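Local coordinates for protein esterase (Rhizomucor miehei CAU432, PDB 4WY8) that hydrolyses carboxylic ester bonds as a carboxylesterase with an alpha/beta hydrolase fold, probably through a serine nucleophile, at residues Ile14-Pro27 / Asn210-His224. Sequence-based numbering, arbitrary orientation.
Sequences IADAATIDSTQYPP and NYYLTRKLMVWFFDH
Thr23 OG1 is gripped by three groups: it accepts from Lys216 NZ at 3.2 Å and from the Gln24 amide, and donates to Asp21 OD1 at 2.7 Å. The same Asp21 oxygen also takes the backbone N-H of Thr23, closing an Asx turn; both donors reach it from one face, well above the carboxylate plane. Asp21 OD2 lies 4.4 Å from Lys216 NZ, too far for a salt bridge, though the charges probably still attract. With its hydroxyl between backbone N and carbonyl carbon (chi1 71°), Thr23 turns CG2 onto the indole, 3.6 Å from Trp220 CG. Thr23 CA sits almost squarely over the five-membered indole ring in a CH-pi contact, 13° off the normal, while His224 CD2 covers the opposite face. Farther along, Pro27 CG rests over the imidazole, 3.7 Å from His224 NE2. At the other end, Ile14 CG2 lies over the phenol, 3.6 Å from Tyr212 CD1, and Ala18 CB meets the ring edge. A water bridges Ala15 O and Tyr212 N, joining the two backbones. The contact, at the protein surface, lays the connection between helices 9-17 and 27-39 along helix 215-225, whose N-terminus Thr214 caps; Tyr212, its OH hydrogen-bonded to Asn295, lies near the probable catalytic triad without touching it, and packs with Ile14 against Ile290 of strand 289-290.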
ATOM      1  N   ILE A  14      -0.576  22.103   1.379  1.00 33.92           N
ATOM      2  CA  ILE A  14      -1.984  22.141   1.005  1.00 34.84           C
ATOM      3  C   ILE A  14      -2.852  22.506   2.201  1.00 34.77           C
ATOM      4  O   ILE A  14      -3.722  23.375   2.113  1.00 44.31           O
ATOM      5  CB  ILE A  14      -2.484  20.796   0.441  1.00 36.81           C
ATOM      6  CG1 ILE A  14      -1.790  20.463  -0.891  1.00 30.55           C
ATOM      7  CG2 ILE A  14      -4.028  20.809   0.357  1.00 30.17           C
ATOM      8  CD1 ILE A  14      -2.159  21.402  -2.052  1.00 27.05           C
ATOM      9  N   ALA A  15      -2.589  21.865   3.330  1.00 31.76           N
ATOM     10  CA  ALA A  15      -3.398  22.104   4.515  1.00 39.29           C
ATOM     11  C   ALA A  15      -3.380  23.584   4.900  1.00 41.06           C
ATOM     12  O   ALA A  15      -4.412  24.141   5.274  1.00 41.62           O
ATOM     13  CB  ALA A  15      -2.911  21.244   5.672  1.00 32.90           C
ATOM     14  N   ASP A  16      -2.213  24.219   4.817  1.00 45.94           N
ATOM     15  CA  ASP A  16      -2.116  25.629   5.208  1.00 45.66           C
ATOM     16  C   ASP A  16      -2.616  26.571   4.106  1.00 46.10           C
ATOM     17  O   ASP A  16      -3.016  27.700   4.370  1.00 52.22           O
ATOM     18  CB  ASP A  16      -0.676  25.950   5.581  1.00 43.87           C
ATOM     19  CG  ASP A  16      -0.169  25.056   6.692  1.00 41.57           C
ATOM     20  OD1 ASP A  16      -1.004  24.381   7.326  1.00 50.75           O
ATOM     21  OD2 ASP A  16       1.052  25.018   6.930  1.00 38.27           O
ATOM     22  N   ALA A  17      -2.609  26.088   2.871  1.00 44.82           N
ATOM     23  CA  ALA A  17      -3.026  26.893   1.730  1.00 51.50           C
ATOM     24  C   ALA A  17      -4.528  27.135   1.728  1.00 60.05           C
ATOM     25  O   ALA A  17      -4.986  28.194   1.289  1.00 62.77           O
ATOM     26  CB  ALA A  17      -2.610  26.229   0.430  1.00 45.58           C
ATOM     27  N   ALA A  18      -5.290  26.144   2.194  1.00 61.31           N
ATOM     28  CA  ALA A  18      -6.747  26.249   2.230  1.00 65.10           C
ATOM     29  C   ALA A  18      -7.169  27.423   3.107  1.00 67.40           C
ATOM     30  O   ALA A  18      -7.181  27.326   4.340  1.00 62.00           O
ATOM     31  CB  ALA A  18      -7.366  24.936   2.735  1.00 55.42           C
ATOM     32  N   THR A  19      -7.518  28.527   2.447  1.00 71.04           N
ATOM     33  CA  THR A  19      -7.771  29.790   3.127  1.00 65.13           C
ATOM     34  C   THR A  19      -8.981  30.522   2.551  1.00 66.02           C
ATOM     35  O   THR A  19      -8.895  31.707   2.225  1.00 72.34           O
ATOM     36  CB  THR A  19      -6.534  30.715   3.036  1.00 63.88           C
ATOM     37  OG1 THR A  19      -5.968  30.618   1.722  1.00 65.94           O
ATOM     38  CG2 THR A  19      -5.469  30.319   4.059  1.00 62.31           C
ATOM     39  N   ILE A  20     -10.106  29.826   2.442  1.00 59.32           N
ATOM     40  CA  ILE A  20     -11.350  30.432   1.974  1.00 56.50           C
ATOM     41  C   ILE A  20     -12.496  29.483   2.296  1.00 55.81           C
ATOM     42  O   ILE A  20     -12.400  28.276   2.064  1.00 61.19           O
ATOM     43  CB  ILE A  20     -11.314  30.739   0.464  1.00 57.29           C
ATOM     44  CG1 ILE A  20     -12.737  30.920  -0.078  1.00 55.46           C
ATOM     45  CG2 ILE A  20     -10.563  29.646  -0.287  1.00 60.49           C
ATOM     46  CD1 ILE A  20     -12.821  31.050  -1.589  1.00 51.89           C
ATOM     47  N   ASP A  21     -13.571  30.025   2.854  1.00 50.90           N
ATOM     48  CA  ASP A  21     -14.701  29.194   3.233  1.00 40.91           C
ATOM     49  C   ASP A  21     -15.658  28.997   2.071  1.00 38.57           C
ATOM     50  O   ASP A  21     -16.398  29.918   1.705  1.00 36.85           O
ATOM     51  CB  ASP A  21     -15.434  29.800   4.430  1.00 44.73           C
ATOM     52  CG  ASP A  21     -16.374  28.809   5.093  1.00 44.35           C
ATOM     53  OD1 ASP A  21     -16.570  27.702   4.525  1.00 41.69           O
ATOM     54  OD2 ASP A  21     -16.894  29.121   6.190  1.00 37.85           O
ATOM     55  N   SER A  22     -15.670  27.796   1.501  1.00 34.20           N
ATOM     56  CA  SER A  22     -16.594  27.526   0.406  1.00 33.31           C
ATOM     57  C   SER A  22     -18.046  27.451   0.885  1.00 30.11           C
ATOM     58  O   SER A  22     -18.967  27.651   0.088  1.00 28.55           O
ATOM     59  CB  SER A  22     -16.235  26.224  -0.320  1.00 30.84           C
ATOM     60  OG  SER A  22     -15.067  26.366  -1.108  1.00 35.29           O
ATOM     61  N   THR A  23     -18.256  27.163   2.167  1.00 24.17           N
ATOM     62  CA  THR A  23     -19.615  27.018   2.682  1.00 32.00           C
ATOM     63  C   THR A  23     -20.344  28.359   2.709  1.00 34.00           C
ATOM     64  O   THR A  23     -21.545  28.399   2.997  1.00 35.66           O
ATOM     65  CB  THR A  23     -19.665  26.387   4.108  1.00 27.58           C
ATOM     66  OG1 THR A  23     -19.168  27.302   5.087  1.00 31.69           O
ATOM     67  CG2 THR A  23     -18.879  25.075   4.154  1.00 27.95           C
ATOM     68  N   GLN A  24     -19.627  29.452   2.435  1.00 29.18           N
ATOM     69  CA  GLN A  24     -20.234  30.784   2.462  1.00 30.33           C
ATOM     70  C   GLN A  24     -20.732  31.202   1.086  1.00 36.41           C
ATOM     71  O   GLN A  24     -21.305  32.286   0.920  1.00 31.70           O
ATOM     72  CB  GLN A  24     -19.245  31.832   2.973  1.00 31.87           C
ATOM     73  CG  GLN A  24     -18.740  31.574   4.365  1.00 33.86           C
ATOM     74  CD  GLN A  24     -19.873  31.321   5.318  1.00 40.63           C
ATOM     75  OE1 GLN A  24     -20.611  32.238   5.683  1.00 43.32           O
ATOM     76  NE2 GLN A  24     -20.030  30.067   5.730  1.00 49.14           N
ATOM     77  N   TYR A  25     -20.485  30.352   0.094  1.00 31.43           N
ATOM     78  CA  TYR A  25     -20.837  30.678  -1.273  1.00 27.75           C
ATOM     79  C   TYR A  25     -21.803  29.682  -1.894  1.00 27.59           C
ATOM     80  O   TYR A  25     -21.893  28.542  -1.454  1.00 33.40           O
ATOM     81  CB  TYR A  25     -19.547  30.773  -2.093  1.00 32.98           C
ATOM     82  CG  TYR A  25     -18.699  31.945  -1.663  1.00 34.01           C
ATOM     83  CD1 TYR A  25     -17.673  31.784  -0.738  1.00 36.71           C
ATOM     84  CD2 TYR A  25     -18.960  33.215  -2.146  1.00 32.18           C
ATOM     85  CE1 TYR A  25     -16.912  32.856  -0.328  1.00 40.64           C
ATOM     86  CE2 TYR A  25     -18.207  34.287  -1.750  1.00 43.15           C
ATOM     87  CZ  TYR A  25     -17.185  34.107  -0.838  1.00 40.77           C
ATOM     88  OH  TYR A  25     -16.436  35.198  -0.449  1.00 43.59           O
ATOM     89  N   PRO A  26     -22.533  30.113  -2.928  1.00 26.50           N
ATOM     90  CA  PRO A  26     -23.347  29.191  -3.729  1.00 28.83           C
ATOM     91  C   PRO A  26     -22.482  28.218  -4.544  1.00 30.31           C
ATOM     92  O   PRO A  26     -21.393  28.595  -5.008  1.00 29.12           O
ATOM     93  CB  PRO A  26     -24.119  30.118  -4.669  1.00 31.37           C
ATOM     94  CG  PRO A  26     -24.012  31.498  -4.048  1.00 33.68           C
ATOM     95  CD  PRO A  26     -22.700  31.517  -3.347  1.00 31.33           C
ATOM     96  N   PRO A  27     -22.953  26.974  -4.707  1.00 24.80           N
ATOM     97  CA  PRO A  27     -22.176  25.947  -5.420  1.00 25.87           C
ATOM     98  C   PRO A  27     -21.637  26.338  -6.815  1.00 28.33           C
ATOM     99  O   PRO A  27     -20.496  25.945  -7.087  1.00 22.58           O
ATOM    100  CB  PRO A  27     -23.161  24.778  -5.501  1.00 24.33           C
ATOM    101  CG  PRO A  27     -23.928  24.898  -4.170  1.00 21.92           C
ATOM    102  CD  PRO A  27     -24.109  26.396  -3.987  1.00 23.17           C
ATOM    103  N   ASN A 210      -8.309  22.495   9.788  1.00 21.12           N
ATOM    104  CA  ASN A 210      -6.925  22.702   9.320  1.00 23.69           C
ATOM    105  C   ASN A 210      -6.271  21.529   8.582  1.00 23.16           C
ATOM    106  O   ASN A 210      -5.044  21.502   8.421  1.00 27.27           O
ATOM    107  CB  ASN A 210      -6.033  23.094  10.493  1.00 26.01           C
ATOM    108  CG  ASN A 210      -6.539  24.321  11.213  1.00 24.93           C
ATOM    109  OD1 ASN A 210      -6.884  25.326  10.582  1.00 29.09           O
ATOM    110  ND2 ASN A 210      -6.603  24.243  12.535  1.00 24.00           N
ATOM    111  N   TYR A 211      -7.066  20.585   8.092  1.00 20.84           N
ATOM    112  CA  TYR A 211      -6.523  19.545   7.211  1.00 20.22           C
ATOM    113  C   TYR A 211      -7.270  19.447   5.875  1.00 26.26           C
ATOM    114  O   TYR A 211      -7.539  18.331   5.364  1.00 18.16           O
ATOM    115  CB  TYR A 211      -6.551  18.202   7.921  1.00 18.80           C
ATOM    116  CG  TYR A 211      -5.687  18.123   9.171  1.00 18.61           C
ATOM    117  CD1 TYR A 211      -4.350  17.776   9.092  1.00 22.63           C
ATOM    118  CD2 TYR A 211      -6.227  18.392  10.436  1.00 19.23           C
ATOM    119  CE1 TYR A 211      -3.558  17.670  10.248  1.00 24.69           C
ATOM    120  CE2 TYR A 211      -5.453  18.308  11.588  1.00 20.81           C
ATOM    121  CZ  TYR A 211      -4.117  17.949  11.484  1.00 25.31           C
ATOM    122  OH  TYR A 211      -3.334  17.854  12.616  1.00 27.49           O
ATOM    123  N   TYR A 212      -7.595  20.627   5.331  1.00 21.74           N
ATOM    124  CA  TYR A 212      -8.185  20.806   4.003  1.00 23.02           C
ATOM    125  C   TYR A 212      -9.637  20.336   3.914  1.00 19.81           C
ATOM    126  O   TYR A 212     -10.525  21.150   3.674  1.00 23.43           O
ATOM    127  CB  TYR A 212      -7.307  20.101   2.959  1.00 26.74           C
ATOM    128  CG  TYR A 212      -7.725  20.312   1.525  1.00 28.83           C
ATOM    129  CD1 TYR A 212      -7.553  21.547   0.907  1.00 35.32           C
ATOM    130  CD2 TYR A 212      -8.289  19.275   0.782  1.00 29.36           C
ATOM    131  CE1 TYR A 212      -7.933  21.751  -0.413  1.00 32.05           C
ATOM    132  CE2 TYR A 212      -8.677  19.470  -0.538  1.00 33.60           C
ATOM    133  CZ  TYR A 212      -8.493  20.707  -1.128  1.00 30.30           C
ATOM    134  OH  TYR A 212      -8.881  20.905  -2.432  1.00 32.15           O
ATOM    135  N   LEU A 213      -9.897  19.045   4.096  1.00 19.14           N
ATOM    136  CA  LEU A 213     -11.280  18.580   4.238  1.00 16.68           C
ATOM    137  C   LEU A 213     -11.680  18.751   5.695  1.00 18.22           C
ATOM    138  O   LEU A 213     -11.054  18.167   6.563  1.00 21.42           O
ATOM    139  CB  LEU A 213     -11.459  17.113   3.809  1.00 15.29           C
ATOM    140  CG  LEU A 213     -12.893  16.560   4.031  1.00 16.54           C
ATOM    141  CD1 LEU A 213     -13.906  17.311   3.169  1.00 11.65           C
ATOM    142  CD2 LEU A 213     -12.989  15.061   3.724  1.00 14.77           C
ATOM    143  N   THR A 214     -12.713  19.537   5.962  1.00 15.51           N
ATOM    144  CA  THR A 214     -13.118  19.828   7.333  1.00 15.77           C
ATOM    145  C   THR A 214     -14.488  19.216   7.635  1.00 15.61           C
ATOM    146  O   THR A 214     -15.221  18.841   6.718  1.00 14.49           O
ATOM    147  CB  THR A 214     -13.188  21.347   7.560  1.00 15.38           C
ATOM    148  OG1 THR A 214     -14.156  21.897   6.663  1.00 12.29           O
ATOM    149  CG2 THR A 214     -11.841  21.993   7.242  1.00 16.65           C
ATOM    150  N   ARG A 215     -14.839  19.141   8.912  1.00 12.84           N
ATOM    151  CA  ARG A 215     -16.154  18.677   9.310  1.00 12.28           C
ATOM    152  C   ARG A 215     -17.204  19.607   8.738  1.00 15.20           C
ATOM    153  O   ARG A 215     -18.214  19.170   8.179  1.00 16.69           O
ATOM    154  CB  ARG A 215     -16.260  18.639  10.824  1.00 14.68           C
ATOM    155  CG  ARG A 215     -17.660  18.413  11.375  1.00 18.00           C
ATOM    156  CD  ARG A 215     -17.698  18.770  12.867  1.00 16.85           C
ATOM    157  NE  ARG A 215     -17.280  17.658  13.700  1.00 23.88           N
ATOM    158  CZ  ARG A 215     -16.525  17.767  14.794  1.00 24.65           C
ATOM    159  NH1 ARG A 215     -16.088  18.948  15.204  1.00 25.58           N
ATOM    160  NH2 ARG A 215     -16.192  16.677  15.473  1.00 24.84           N
ATOM    161  N   LYS A 216     -16.931  20.903   8.818  1.00 13.85           N
ATOM    162  CA  LYS A 216     -17.854  21.903   8.313  1.00 16.77           C
ATOM    163  C   LYS A 216     -18.227  21.645   6.854  1.00 13.62           C
ATOM    164  O   LYS A 216     -19.402  21.686   6.458  1.00 14.21           O
ATOM    165  CB  LYS A 216     -17.229  23.285   8.481  1.00 23.44           C
ATOM    166  CG  LYS A 216     -18.238  24.388   8.429  1.00 30.04           C
ATOM    167  CD  LYS A 216     -17.621  25.735   8.754  1.00 35.40           C
ATOM    168  CE  LYS A 216     -18.742  26.719   9.079  1.00 44.54           C
ATOM    169  NZ  LYS A 216     -19.886  26.576   8.109  1.00 40.41           N
ATOM    170  N   LEU A 217     -17.199  21.408   6.053  1.00 11.65           N
ATOM    171  CA  LEU A 217     -17.353  21.084   4.652  1.00 13.44           C
ATOM    172  C   LEU A 217     -18.139  19.763   4.452  1.00 13.33           C
ATOM    173  O   LEU A 217     -19.009  19.677   3.590  1.00 13.58           O
ATOM    174  CB  LEU A 217     -15.971  21.023   4.005  1.00 13.50           C
ATOM    175  CG  LEU A 217     -15.851  21.419   2.546  1.00 19.58           C
ATOM    176  CD1 LEU A 217     -16.546  22.737   2.293  1.00 16.42           C
ATOM    177  CD2 LEU A 217     -14.377  21.536   2.213  1.00 23.47           C
ATOM    178  N   MET A 218     -17.866  18.747   5.264  1.00 15.82           N
ATOM    179  CA  MET A 218     -18.605  17.491   5.126  1.00 14.18           C
ATOM    180  C   MET A 218     -20.102  17.729   5.382  1.00 15.81           C
ATOM    181  O   MET A 218     -20.951  17.229   4.638  1.00 12.68           O
ATOM    182  CB  MET A 218     -18.047  16.416   6.073  1.00 11.36           C
ATOM    183  CG  MET A 218     -16.782  15.709   5.545  1.00 14.61           C
ATOM    184  SD  MET A 218     -16.974  15.041   3.862  1.00 13.89           S
ATOM    185  CE  MET A 218     -18.385  13.943   4.092  1.00 15.63           C
ATOM    186  N   VAL A 219     -20.415  18.541   6.395  1.00 13.76           N
ATOM    187  CA  VAL A 219     -21.793  18.875   6.718  1.00 12.12           C
ATOM    188  C   VAL A 219     -22.465  19.604   5.574  1.00 14.48           C
ATOM    189  O   VAL A 219     -23.590  19.276   5.180  1.00 15.18           O
ATOM    190  CB  VAL A 219     -21.867  19.734   8.009  1.00 19.92           C
ATOM    191  CG1 VAL A 219     -23.272  20.322   8.210  1.00 13.43           C
ATOM    192  CG2 VAL A 219     -21.447  18.888   9.207  1.00 12.61           C
ATOM    193  N   TRP A 220     -21.759  20.578   5.019  1.00 11.77           N
ATOM    194  CA  TRP A 220     -22.259  21.299   3.864  1.00 12.07           C
ATOM    195  C   TRP A 220     -22.563  20.370   2.651  1.00 16.18           C
ATOM    196  O   TRP A 220     -23.634  20.446   1.999  1.00 17.93           O
ATOM    197  CB  TRP A 220     -21.231  22.364   3.518  1.00 13.97           C
ATOM    198  CG  TRP A 220     -21.597  23.338   2.463  1.00 16.82           C
ATOM    199  CD1 TRP A 220     -22.469  24.390   2.577  1.00 17.56           C
ATOM    200  CD2 TRP A 220     -21.045  23.410   1.145  1.00 17.28           C
ATOM    201  NE1 TRP A 220     -22.505  25.092   1.396  1.00 16.65           N
ATOM    202  CE2 TRP A 220     -21.641  24.514   0.504  1.00 18.11           C
ATOM    203  CE3 TRP A 220     -20.106  22.643   0.442  1.00 18.85           C
ATOM    204  CZ2 TRP A 220     -21.343  24.862  -0.817  1.00 17.78           C
ATOM    205  CZ3 TRP A 220     -19.799  22.992  -0.862  1.00 19.74           C
ATOM    206  CH2 TRP A 220     -20.419  24.095  -1.483  1.00 21.17           C
ATOM    207  N   PHE A 221     -21.616  19.487   2.364  1.00 11.88           N
ATOM    208  CA  PHE A 221     -21.778  18.495   1.306  1.00 13.83           C
ATOM    209  C   PHE A 221     -23.019  17.621   1.523  1.00 13.68           C
ATOM    210  O   PHE A 221     -23.882  17.505   0.653  1.00 12.90           O
ATOM    211  CB  PHE A 221     -20.554  17.598   1.249  1.00 12.80           C
ATOM    212  CG  PHE A 221     -19.336  18.249   0.664  1.00 12.64           C
ATOM    213  CD1 PHE A 221     -19.447  19.178  -0.359  1.00 10.27           C
ATOM    214  CD2 PHE A 221     -18.068  17.867   1.098  1.00 11.30           C
ATOM    215  CE1 PHE A 221     -18.310  19.742  -0.913  1.00 15.18           C
ATOM    216  CE2 PHE A 221     -16.929  18.411   0.552  1.00  9.93           C
ATOM    217  CZ  PHE A 221     -17.038  19.342  -0.458  1.00 13.76           C
ATOM    218  N   PHE A 222     -23.105  17.011   2.696  1.00 12.54           N
ATOM    219  CA  PHE A 222     -24.252  16.163   3.018  1.00 16.25           C
ATOM    220  C   PHE A 222     -25.594  16.928   2.940  1.00 19.72           C
ATOM    221  O   PHE A 222     -26.609  16.391   2.451  1.00 15.25           O
ATOM    222  CB  PHE A 222     -24.072  15.575   4.417  1.00 13.19           C
ATOM    223  CG  PHE A 222     -23.592  14.130   4.433  1.00 18.22           C
ATOM    224  CD1 PHE A 222     -24.483  13.075   4.217  1.00 19.05           C
ATOM    225  CD2 PHE A 222     -22.261  13.830   4.705  1.00 18.18           C
ATOM    226  CE1 PHE A 222     -24.046  11.733   4.251  1.00 21.55           C
ATOM    227  CE2 PHE A 222     -21.809  12.498   4.742  1.00 18.46           C
ATOM    228  CZ  PHE A 222     -22.708  11.446   4.511  1.00 15.08           C
ATOM    229  N   ASP A 223     -25.594  18.189   3.385  1.00 16.07           N
ATOM    230  CA  ASP A 223     -26.825  18.978   3.387  1.00 18.57           C
ATOM    231  C   ASP A 223     -27.271  19.279   1.959  1.00 16.54           C
ATOM    232  O   ASP A 223     -28.466  19.306   1.674  1.00 16.06           O
ATOM    233  CB  ASP A 223     -26.660  20.278   4.186  1.00 20.84           C
ATOM    234  CG  ASP A 223     -26.766  20.057   5.681  1.00 21.39           C
ATOM    235  OD1 ASP A 223     -27.338  19.021   6.086  1.00 28.41           O
ATOM    236  OD2 ASP A 223     -26.269  20.911   6.451  1.00 23.59           O
ATOM    237  N   HIS A 224     -26.326  19.516   1.055  1.00 15.19           N
ATOM    238  CA  HIS A 224     -26.731  19.653  -0.353  1.00 16.13           C
ATOM    239  C   HIS A 224     -27.165  18.327  -1.015  1.00 16.12           C
ATOM    240  O   HIS A 224     -28.063  18.321  -1.862  1.00 13.41           O
ATOM    241  CB  HIS A 224     -25.612  20.272  -1.197  1.00 15.79           C
ATOM    242  CG  HIS A 224     -25.454  21.755  -1.020  1.00 22.75           C
ATOM    243  ND1 HIS A 224     -26.482  22.650  -1.245  1.00 22.58           N
ATOM    244  CD2 HIS A 224     -24.375  22.502  -0.690  1.00 20.58           C
ATOM    245  CE1 HIS A 224     -26.047  23.881  -1.042  1.00 19.61           C
ATOM    246  NE2 HIS A 224     -24.774  23.818  -0.697  1.00 23.91           N
TER
HETATM  247  O   HOH W   1      -6.883  23.252   5.987  1.00 32.14           O
HETATM  248  O   HOH W   2      -3.345  23.933   8.580  1.00 34.12           O